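Local coordinates for odorant Binding Protein from Varroa destructor, form P2<1> (Varroa destructor, PDB 7NZA), which probably binds and carries small hydrophobic odorant molecules in a wide open internal cavity, as an odorant-binding protein of the honeybee mite, at residues D120-I123 and N124-Q127. Numbering follows the deposited sequence. Where two conformers were deposited one is given.
Sequences DDYI and NQVQ. With SO4 (sulfate ion), chain C.
Asp-121 reaches forward with its carboxylate to the open N-H groups at the start of the helix, where OD1 accepts from Asn-124 N at 3.0 Å with its anti lone pair and a nearly straight N-H (162°). Its CG lies anti to the backbone N (chi1 -176°), which carries OD1 in front of the backbone amides; the same oxygen takes a second, weak bond from Ile-123 N. The main chain of Asp-121 joins in as well, its O accepting from Gln-125 N at 2.9 Å. Gln-125 runs back beside Tyr-122, extended beyond CG, with its amide at the edge of the ring: OE1 is 3.6 Å from Tyr-122 CD1, and the two planes stand 68° apart. Both ends of this buried amide are engaged, NE2 with His-119 O and OE1 with a water that also donates to Tyr-122 O. With an alanine in place of Gln-125, His-119 O would probably lose this donor, the water would keep one protein partner fewer, and a gap would open beside the Tyr-122 ring. One turn on, Gln-127 N bonds to Ile-123 O at 2.9 Å, while the Gln-127 side chain passes Ile-123, NE2 lying 3.4 Å from CG2, to reach Glu-63 on helix 55-72. Val-126 CG1 packs against Ile-123 O, and the valine also meets Leu-70 of that helix. At the cap and just before it, Asp-121 N donates to O3 and Asp-120 N to O1 of a sulfate, probably from the crystallisation liquor, which His-119 ND1 also binds. Altogether this is a classic aspartate N-cap, starting helix 122-141 after the short link from helix 98-118.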
ATOM      1  N   ASP A 120      29.220  -5.812   2.412  1.00 22.72           N
ATOM      2  CA  ASP A 120      29.771  -6.664   1.334  1.00 22.88           C
ATOM      3  C   ASP A 120      28.663  -7.544   0.742  1.00 23.30           C
ATOM      4  O   ASP A 120      28.831  -7.918  -0.405  1.00 27.37           O
ATOM      5  CB  ASP A 120      30.907  -7.528   1.911  1.00 26.26           C
ATOM      6  CG  ASP A 120      32.137  -6.693   2.295  1.00 27.56           C
ATOM      7  OD1 ASP A 120      32.349  -5.601   1.722  1.00 30.15           O
ATOM      8  OD2 ASP A 120      32.876  -7.152   3.160  1.00 32.31           O
ATOM      9  N   ASP A 121      27.598  -7.821   1.467  1.00 21.62           N
ATOM     10  CA  ASP A 121      26.464  -8.606   0.955  1.00 21.84           C
ATOM     11  C   ASP A 121      25.701  -7.750  -0.069  1.00 19.71           C
ATOM     12  O   ASP A 121      25.235  -6.677   0.307  1.00 19.78           O
ATOM     13  CB  ASP A 121      25.599  -9.111   2.097  1.00 23.61           C
ATOM     14  CG  ASP A 121      24.517  -9.975   1.538  1.00 27.42           C
ATOM     15  OD1 ASP A 121      23.545  -9.405   1.127  1.00 24.58           O
ATOM     16  OD2 ASP A 121      24.732 -11.191   1.302  1.00 31.37           O
ATOM     17  N   TYR A 122      25.523  -8.261  -1.266  1.00 20.44           N
ATOM     18  CA  TYR A 122      24.934  -7.500  -2.386  1.00 20.18           C
ATOM     19  C   TYR A 122      23.473  -7.190  -2.118  1.00 19.00           C
ATOM     20  O   TYR A 122      22.968  -6.160  -2.596  1.00 18.37           O
ATOM     21  CB  TYR A 122      25.101  -8.250  -3.698  1.00 20.48           C
ATOM     22  CG  TYR A 122      26.550  -8.393  -4.101  1.00 23.24           C
ATOM     23  CD1 TYR A 122      27.466  -7.364  -3.993  1.00 22.65           C
ATOM     24  CD2 TYR A 122      26.975  -9.580  -4.667  1.00 26.47           C
ATOM     25  CE1 TYR A 122      28.812  -7.548  -4.311  1.00 25.99           C
ATOM     26  CE2 TYR A 122      28.299  -9.777  -5.013  1.00 27.60           C
ATOM     27  CZ  TYR A 122      29.195  -8.739  -4.915  1.00 27.90           C
ATOM     28  OH  TYR A 122      30.506  -8.942  -5.281  1.00 31.87           O
ATOM     29  N   ILE A 123      22.761  -8.047  -1.374  0.50 18.81           N
ATOM     30  CA  ILE A 123      21.353  -7.788  -0.996  0.50 18.57           C
ATOM     31  C   ILE A 123      21.303  -6.694   0.071  0.50 17.95           C
ATOM     32  O   ILE A 123      20.522  -5.755  -0.032  0.50 17.44           O
ATOM     33  CB  ILE A 123      20.618  -9.084  -0.620  0.50 19.82           C
ATOM     34  CG1 ILE A 123      20.357  -9.922  -1.875  0.50 20.49           C
ATOM     35  CG2 ILE A 123      19.332  -8.808   0.145  0.50 20.01           C
ATOM     36  CD1 ILE A 123      19.834 -11.313  -1.520  0.50 20.99           C
ATOM     37  N   ASN A 124      22.170  -6.756   1.082  1.00 17.84           N
ATOM     38  CA  ASN A 124      22.217  -5.692   2.090  1.00 18.38           C
ATOM     39  C   ASN A 124      22.550  -4.365   1.408  1.00 16.64           C
ATOM     40  O   ASN A 124      22.024  -3.364   1.808  1.00 16.51           O
ATOM     41  CB  ASN A 124      23.214  -6.014   3.201  1.00 19.91           C
ATOM     42  CG  ASN A 124      22.775  -7.107   4.140  1.00 23.30           C
ATOM     43  OD1 ASN A 124      21.602  -7.511   4.195  1.00 24.79           O
ATOM     44  ND2 ASN A 124      23.759  -7.694   4.823  1.00 26.93           N
ATOM     45  N   GLN A 125      23.435  -4.377   0.413  1.00 16.50           N
ATOM     46  CA  GLN A 125      23.786  -3.126  -0.289  1.00 15.83           C
ATOM     47  C   GLN A 125      22.510  -2.499  -0.903  1.00 15.32           C
ATOM     48  O   GLN A 125      22.256  -1.314  -0.742  1.00 15.53           O
ATOM     49  CB  GLN A 125      24.780  -3.335  -1.398  1.00 17.23           C
ATOM     50  CG  GLN A 125      26.169  -3.664  -0.892  1.00 17.63           C
ATOM     51  CD  GLN A 125      27.127  -3.920  -2.016  1.00 18.00           C
ATOM     52  OE1 GLN A 125      26.773  -3.945  -3.193  1.00 17.93           O
ATOM     53  NE2 GLN A 125      28.411  -4.041  -1.707  1.00 19.57           N
ATOM     54  N   VAL A 126      21.717  -3.270  -1.618  1.00 16.11           N
ATOM     55  CA  VAL A 126      20.553  -2.683  -2.308  1.00 16.00           C
ATOM     56  C   VAL A 126      19.533  -2.280  -1.248  1.00 15.44           C
ATOM     57  O   VAL A 126      18.886  -1.207  -1.366  1.00 15.73           O
ATOM     58  CB  VAL A 126      19.936  -3.565  -3.432  1.00 17.31           C
ATOM     59  CG1 VAL A 126      19.523  -4.935  -3.025  1.00 18.47           C
ATOM     60  CG2 VAL A 126      18.820  -2.781  -4.110  1.00 17.86           C
ATOM     61  N   GLN A 127      19.397  -3.037  -0.175  1.00 16.36           N
ATOM     62  CA  GLN A 127      18.464  -2.654   0.900  1.00 17.24           C
ATOM     63  C   GLN A 127      18.829  -1.301   1.485  1.00 17.08           C
ATOM     64  O   GLN A 127      17.996  -0.422   1.657  1.00 17.01           O
ATOM     65  CB  GLN A 127      18.437  -3.745   1.993  1.00 19.05           C
ATOM     66  CG  GLN A 127      17.789  -5.078   1.505  1.00 22.10           C
ATOM     67  CD  GLN A 127      17.970  -6.223   2.469  1.00 24.45           C
ATOM     68  OE1 GLN A 127      18.840  -6.170   3.347  1.00 28.45           O
ATOM     69  NE2 GLN A 127      17.199  -7.293   2.283  1.00 27.71           N
TER
HETATM   70  S   SO4 C 201      27.480  -7.288   5.327  1.00 25.86           S
HETATM   71  O1  SO4 C 201      28.826  -7.131   4.841  1.00 28.23           O
HETATM   72  O2  SO4 C 201      27.235  -8.612   5.848  1.00 28.80           O
HETATM   73  O3  SO4 C 201      26.591  -7.041   4.178  1.00 27.24           O
HETATM   74  O4  SO4 C 201      27.168  -6.347   6.322  1.00 27.30           O
HETATM   75  O   HOH W   1      24.537  -4.952  -4.710  1.00 17.68           O